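Local coordinates for protein neural-cadherin (Drosophila melanogaster, PDB 3UBF) that mediates calcium-dependent, preferentially homophilic cell-cell adhesion as a cadherin, the chain being a stretch of three extracellular cadherin repeats, at residues L111-V116 with F128-R133; I141-V146 with V181-Q186. All coordinates share one frame; numbering follows the deposited sequence.

Interaction 1 of 2, residues L111-V116 with F128-R133; sequences LPMQAV and FTLQAR
In the interior of the middle cadherin repeat, M113 and A115 of one sheet pack against F128 and L130 of the facing sheet, an example of apolar packing between the two sheets of a beta-sandwich. No hydrogen bond joins 111-116 to 128-133. The main touching surface is the F128 ring, carried across the gap because its CG lies anti to the backbone N (chi1 -170°). Its CZ meets M113 CG at 3.8 Å, and further along the same side, past CE1, its CD1 meets A115 CB, also at 3.8 Å. Between these two, the main-chain oxygen Q114 O comes to 3.5 Å from F128 CE1. All three approach the ring obliquely.

Cadherin repeats are Greek-key sandwiches, and here strand 113-117 is an outermost strand of the sheet that also holds 201-207, 176-185 and 141-149, whereas strand 126-133 belongs to the opposing sheet. The backbone of M113 and A115 is bonded to strand 201-207, and that of F128 and L130 to V163 and G161.

M113 runs extended beyond CG, crossing the F128 side chain at about a right angle. This places SD 5.3 Å from the F128 ring centroid and 66° off the ring normal, an oblique Met-aromatic contact. The same sulfur rests 3.7 Å from L130 CD2, and that methyl in turn lies at the edge of the F128 ring, in its plane. V181 touches both M113 and L130.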
loop_
_atom_site.group_PDB
_atom_site.type_symbol
_atom_site.label_atom_id
_atom_site.label_comp_id
_atom_site.label_asym_id
_atom_site.label_seq_id
_atom_site.Cartn_x
_atom_site.Cartn_y
_atom_site.Cartn_z
ATOM N N LEU A 111 -12.246 1.352 -0.215
ATOM C CA LEU A 111 -12.015 2.521 -1.041
ATOM C C LEU A 111 -13.187 2.621 -2.001
ATOM O O LEU A 111 -13.730 1.585 -2.414
ATOM C CB LEU A 111 -10.683 2.411 -1.801
ATOM C CG LEU A 111 -9.430 2.523 -0.912
ATOM C CD1 LEU A 111 -8.183 2.275 -1.742
ATOM C CD2 LEU A 111 -9.332 3.854 -0.180
ATOM N N PRO A 112 -13.604 3.853 -2.353
ATOM C CA PRO A 112 -13.058 5.145 -1.919
ATOM C C PRO A 112 -13.300 5.434 -0.440
ATOM O O PRO A 112 -14.238 4.897 0.169
ATOM C CB PRO A 112 -13.820 6.166 -2.777
ATOM C CG PRO A 112 -14.375 5.385 -3.917
ATOM C CD PRO A 112 -14.673 4.029 -3.353
ATOM N N MET A 113 -12.443 6.278 0.116
ATOM C CA MET A 113 -12.504 6.675 1.506
ATOM C C MET A 113 -13.829 7.328 1.864
ATOM O O MET A 113 -14.221 8.332 1.268
ATOM C CB MET A 113 -11.353 7.625 1.809
ATOM C CG MET A 113 -10.000 6.938 1.921
ATOM S SD MET A 113 -8.663 8.146 1.989
ATOM C CE MET A 113 -7.271 7.020 1.916
ATOM N N GLN A 114 -14.514 6.741 2.841
ATOM C CA GLN A 114 -15.811 7.234 3.270
ATOM C C GLN A 114 -15.901 7.323 4.789
ATOM O O GLN A 114 -15.453 6.437 5.499
ATOM C CB GLN A 114 -16.937 6.373 2.699
ATOM C CG GLN A 114 -17.113 6.585 1.213
ATOM C CD GLN A 114 -18.276 5.846 0.594
ATOM O OE1 GLN A 114 -18.490 5.956 -0.609
ATOM N NE2 GLN A 114 -19.027 5.084 1.394
ATOM N N ALA A 115 -16.456 8.428 5.263
ATOM C CA ALA A 115 -16.703 8.663 6.662
ATOM C C ALA A 115 -18.037 9.387 6.786
ATOM O O ALA A 115 -18.627 9.827 5.791
ATOM C CB ALA A 115 -15.605 9.515 7.247
ATOM N N VAL A 116 -18.510 9.501 8.022
ATOM C CA VAL A 116 -19.613 10.398 8.356
ATOM C C VAL A 116 -19.136 11.371 9.421
ATOM O O VAL A 116 -18.197 11.075 10.170
ATOM C CB VAL A 116 -20.832 9.631 8.879
ATOM C CG1 VAL A 116 -21.517 8.881 7.738
ATOM C CG2 VAL A 116 -20.428 8.683 10.020
ATOM N N PHE A 128 -12.040 10.374 10.798
ATOM C CA PHE A 128 -11.399 9.295 10.032
ATOM C C PHE A 128 -9.900 9.384 10.203
ATOM O O PHE A 128 -9.347 10.466 10.401
ATOM C CB PHE A 128 -11.779 9.695 8.605
ATOM C CG PHE A 128 -11.455 8.650 7.576
ATOM C CD1 PHE A 128 -12.327 7.582 7.350
ATOM C CD2 PHE A 128 -10.306 8.749 6.812
ATOM C CE1 PHE A 128 -12.045 6.618 6.393
ATOM C CE2 PHE A 128 -10.023 7.802 5.845
ATOM C CZ PHE A 128 -10.891 6.727 5.640
ATOM N N THR A 129 -9.246 8.232 10.096
ATOM C CA THR A 129 -7.808 8.130 10.261
ATOM C C THR A 129 -7.216 7.618 8.958
ATOM O O THR A 129 -7.375 6.437 8.609
ATOM C CB THR A 129 -7.461 7.159 11.405
ATOM O OG1 THR A 129 -8.122 7.587 12.600
ATOM C CG2 THR A 129 -5.964 7.110 11.660
ATOM N N LEU A 130 -6.547 8.510 8.235
ATOM C CA LEU A 130 -5.782 8.111 7.065
ATOM C C LEU A 130 -4.669 7.174 7.492
ATOM O O LEU A 130 -3.982 7.444 8.483
ATOM C CB LEU A 130 -5.177 9.331 6.377
ATOM C CG LEU A 130 -6.156 10.424 5.954
ATOM C CD1 LEU A 130 -5.354 11.626 5.514
ATOM C CD2 LEU A 130 -7.111 9.924 4.842
ATOM N N GLN A 131 -4.518 6.063 6.771
ATOM C CA GLN A 131 -3.428 5.123 7.031
ATOM C C GLN A 131 -2.814 4.719 5.721
ATOM O O GLN A 131 -3.451 4.045 4.915
ATOM C CB GLN A 131 -3.911 3.877 7.771
ATOM C CG GLN A 131 -4.439 4.146 9.176
ATOM C CD GLN A 131 -5.457 3.100 9.629
ATOM O OE1 GLN A 131 -5.142 1.902 9.704
ATOM N NE2 GLN A 131 -6.690 3.548 9.918
ATOM N N ALA A 132 -1.582 5.166 5.498
ATOM C CA ALA A 132 -0.790 4.707 4.374
ATOM C C ALA A 132 0.340 3.814 4.883
ATOM O O ALA A 132 0.744 3.895 6.044
ATOM C CB ALA A 132 -0.234 5.887 3.621
ATOM N N ARG A 133 0.841 2.960 4.003
ATOM C CA ARG A 133 1.968 2.107 4.299
ATOM C C ARG A 133 3.054 2.390 3.285
ATOM O O ARG A 133 2.789 2.419 2.078
ATOM C CB ARG A 133 1.537 0.645 4.206
ATOM C CG ARG A 133 2.633 -0.366 4.430
ATOM C CD ARG A 133 2.099 -1.775 4.173
ATOM N NE ARG A 133 1.106 -2.179 5.172
ATOM C CZ ARG A 133 0.137 -3.073 4.962
ATOM N NH1 ARG A 133 -0.715 -3.378 5.942
ATOM N NH2 ARG A 133 0.008 -3.651 3.772
#

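Interaction 2 of 2, residues I141-V146 with V181-Q186; sequences IHYFIV and VKAEDQ. With ZN (zinc ion), chain C; ZN (zinc ion), chain G.
H142 and F144 pair with E184 and K182 in antiparallel strands, the edge pairing of a cadherin sheet in which 141-149 is an outermost strand, and the contact illustrates how a sheet spends its polar backbone atoms. Four N-H to O bonds cover both hydrogen-bonded pairs. H142 N reaches E184 O at 2.8 Å, in the carbonyl plane, and E184 N returns the bond to H142 O. F144 N gives to K182 O at 2.9 Å; K182 N to F144 O is more bent, at 137° about the hydrogen. Several acceptors also take a CA-H contact, the shortest being I141 CA to E184 O at 3.1 Å.

On the face carrying H142, F144, K182 and E184, the amide of Q186, its chain bent at chi2 (-62°), stacks over one face of the H142 ring with the planes 18° apart, its CD over the ring centre; Q186 NE2 bonds weakly to E184 O. H142 ND1 is engaged by zinc at 2.2 Å, a site shared with E158. Further along, the F144 ring has K182 CD 3.7 Å from its CZ, while E184 OE1 sits at its edge near the ring plane, 3.4 Å from CZ. V146 CG1 packs on the K182 chain, whose NZ has a weak bond to E200.

The other face turns inward: Y143 CD2 meets A183 CB at 3.7 Å, and the Y143 hydroxyl finds its partner in A132 of the facing strand. D185 OD2 binds a second zinc together with D134 and H139, and D185 OD1 accepts from N187 N. With ND1 committed to zinc and one face of the imidazole covered by the Q186 amide, the metal and the stack together should restrict rotation of the H142 ring.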
loop_
_atom_site.group_PDB
_atom_site.type_symbol
_atom_site.label_atom_id
_atom_site.label_comp_id
_atom_site.label_asym_id
_atom_site.label_seq_id
_atom_site.Cartn_x
_atom_site.Cartn_y
_atom_site.Cartn_z
ATOM N N ILE A 141 6.295 9.049 6.811
ATOM C CA ILE A 141 5.351 9.688 5.918
ATOM C C ILE A 141 4.555 10.780 6.617
ATOM O O ILE A 141 4.302 10.711 7.833
ATOM C CB ILE A 141 4.388 8.662 5.259
ATOM C CG1 ILE A 141 3.520 7.962 6.309
ATOM C CG2 ILE A 141 5.158 7.660 4.395
ATOM C CD1 ILE A 141 2.560 6.925 5.717
ATOM N N HIS A 142 4.188 11.798 5.846
ATOM C CA HIS A 142 3.337 12.870 6.345
ATOM C C HIS A 142 2.049 12.907 5.545
ATOM O O HIS A 142 2.070 12.889 4.312
ATOM C CB HIS A 142 4.021 14.232 6.258
ATOM C CG HIS A 142 5.179 14.397 7.185
ATOM N ND1 HIS A 142 5.953 15.537 7.202
ATOM C CD2 HIS A 142 5.721 13.562 8.103
ATOM C CE1 HIS A 142 6.912 15.404 8.102
ATOM N NE2 HIS A 142 6.797 14.213 8.662
ATOM N N TYR A 143 0.931 12.957 6.253
ATOM C CA TYR A 143 -0.364 13.097 5.629
ATOM C C TYR A 143 -0.734 14.564 5.536
ATOM O O TYR A 143 -0.466 15.334 6.449
ATOM C CB TYR A 143 -1.418 12.375 6.455
ATOM C CG TYR A 143 -1.133 10.918 6.719
ATOM C CD1 TYR A 143 -0.376 10.528 7.824
ATOM C CD2 TYR A 143 -1.636 9.927 5.879
ATOM C CE1 TYR A 143 -0.127 9.198 8.082
ATOM C CE2 TYR A 143 -1.392 8.595 6.137
ATOM C CZ TYR A 143 -0.634 8.246 7.235
ATOM O OH TYR A 143 -0.378 6.931 7.496
ATOM N N PHE A 144 -1.358 14.953 4.433
ATOM C CA PHE A 144 -1.856 16.321 4.289
ATOM C C PHE A 144 -2.976 16.423 3.271
ATOM O O PHE A 144 -3.173 15.522 2.457
ATOM C CB PHE A 144 -0.727 17.301 3.949
ATOM C CG PHE A 144 0.052 16.942 2.719
ATOM C CD1 PHE A 144 -0.312 17.440 1.475
ATOM C CD2 PHE A 144 1.187 16.139 2.809
ATOM C CE1 PHE A 144 0.426 17.124 0.330
ATOM C CE2 PHE A 144 1.942 15.823 1.671
ATOM C CZ PHE A 144 1.555 16.310 0.428
ATOM N N ILE A 145 -3.704 17.533 3.333
ATOM C CA ILE A 145 -4.816 17.800 2.420
ATOM C C ILE A 145 -4.296 18.568 1.217
ATOM O O ILE A 145 -3.692 19.629 1.386
ATOM C CB ILE A 145 -5.920 18.636 3.132
ATOM C CG1 ILE A 145 -6.581 17.811 4.233
ATOM C CG2 ILE A 145 -6.959 19.146 2.136
ATOM C CD1 ILE A 145 -7.239 18.636 5.302
ATOM N N VAL A 146 -4.536 18.049 0.014
ATOM C CA VAL A 146 -4.129 18.755 -1.200
ATOM C C VAL A 146 -5.253 19.601 -1.783
ATOM O O VAL A 146 -5.003 20.524 -2.549
ATOM C CB VAL A 146 -3.493 17.819 -2.285
ATOM C CG1 VAL A 146 -2.661 16.730 -1.641
ATOM C CG2 VAL A 146 -4.537 17.212 -3.195
ATOM N N VAL A 181 -6.667 13.920 -0.143
ATOM C CA VAL A 181 -5.628 13.684 0.847
ATOM C C VAL A 181 -4.489 12.908 0.207
ATOM O O VAL A 181 -4.671 12.238 -0.814
ATOM C CB VAL A 181 -6.174 12.890 2.046
ATOM C CG1 VAL A 181 -7.176 13.727 2.861
ATOM C CG2 VAL A 181 -6.818 11.580 1.570
ATOM N N LYS A 182 -3.313 12.992 0.813
ATOM C CA LYS A 182 -2.115 12.442 0.220
ATOM C C LYS A 182 -1.198 12.151 1.382
ATOM O O LYS A 182 -1.241 12.852 2.394
ATOM C CB LYS A 182 -1.499 13.513 -0.669
ATOM C CG LYS A 182 -0.450 13.088 -1.669
ATOM C CD LYS A 182 0.112 14.361 -2.313
ATOM C CE LYS A 182 1.221 14.092 -3.298
ATOM N NZ LYS A 182 0.691 13.622 -4.611
ATOM N N ALA A 183 -0.389 11.106 1.252
ATOM C CA ALA A 183 0.674 10.859 2.213
ATOM C C ALA A 183 1.982 10.916 1.453
ATOM O O ALA A 183 2.108 10.340 0.375
ATOM C CB ALA A 183 0.502 9.529 2.894
ATOM N N GLU A 184 2.944 11.645 1.994
ATOM C CA GLU A 184 4.184 11.871 1.289
ATOM C C GLU A 184 5.336 11.374 2.124
ATOM O O GLU A 184 5.348 11.496 3.353
ATOM C CB GLU A 184 4.377 13.348 0.917
ATOM C CG GLU A 184 5.588 13.592 0.010
ATOM C CD GLU A 184 5.748 15.040 -0.439
ATOM O OE1 GLU A 184 4.732 15.725 -0.648
ATOM O OE2 GLU A 184 6.903 15.493 -0.604
ATOM N N ASP A 185 6.303 10.819 1.416
ATOM C CA ASP A 185 7.488 10.240 1.979
ATOM C C ASP A 185 8.496 11.334 2.298
ATOM O O ASP A 185 8.694 12.248 1.497
ATOM C CB ASP A 185 8.081 9.320 0.926
ATOM C CG ASP A 185 8.953 8.282 1.509
ATOM O OD1 ASP A 185 9.336 8.432 2.691
ATOM O OD2 ASP A 185 9.228 7.308 0.803
ATOM N N GLN A 186 9.140 11.222 3.457
ATOM C CA GLN A 186 10.170 12.169 3.878
ATOM C C GLN A 186 11.546 11.674 3.446
ATOM O O GLN A 186 12.573 12.303 3.739
ATOM C CB GLN A 186 10.126 12.372 5.399
ATOM C CG GLN A 186 8.762 12.792 5.934
ATOM C CD GLN A 186 8.314 14.134 5.382
ATOM O OE1 GLN A 186 8.875 15.171 5.735
ATOM N NE2 GLN A 186 7.306 14.120 4.502
HETATM ZN ZN ZN C . 4.923 17.391 6.600
HETATM ZN ZN ZN G . 8.990 5.627 1.059
#

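Overall arrangement
Interactions 1 and 2 belong to one cadherin repeat and occur in series along the chain, their centres about 13 Å apart. Strand 126-133 leads into strand 141-149, and the two contacts meet where these strands face each other: the Y143 OH to A132 N distance there is 2.9 Å, and L130 CB packs 3.6 Å from Y143 CD2. Interaction 1 spans the two sheets, whereas interaction 2 joins neighbouring strands within one of them. Of the two contacts, only interaction 2 supplies zinc ligands; the L130 side chain is about 12 Å from a zinc ion, and the D185 side chain is about 11 Å from a calcium ion.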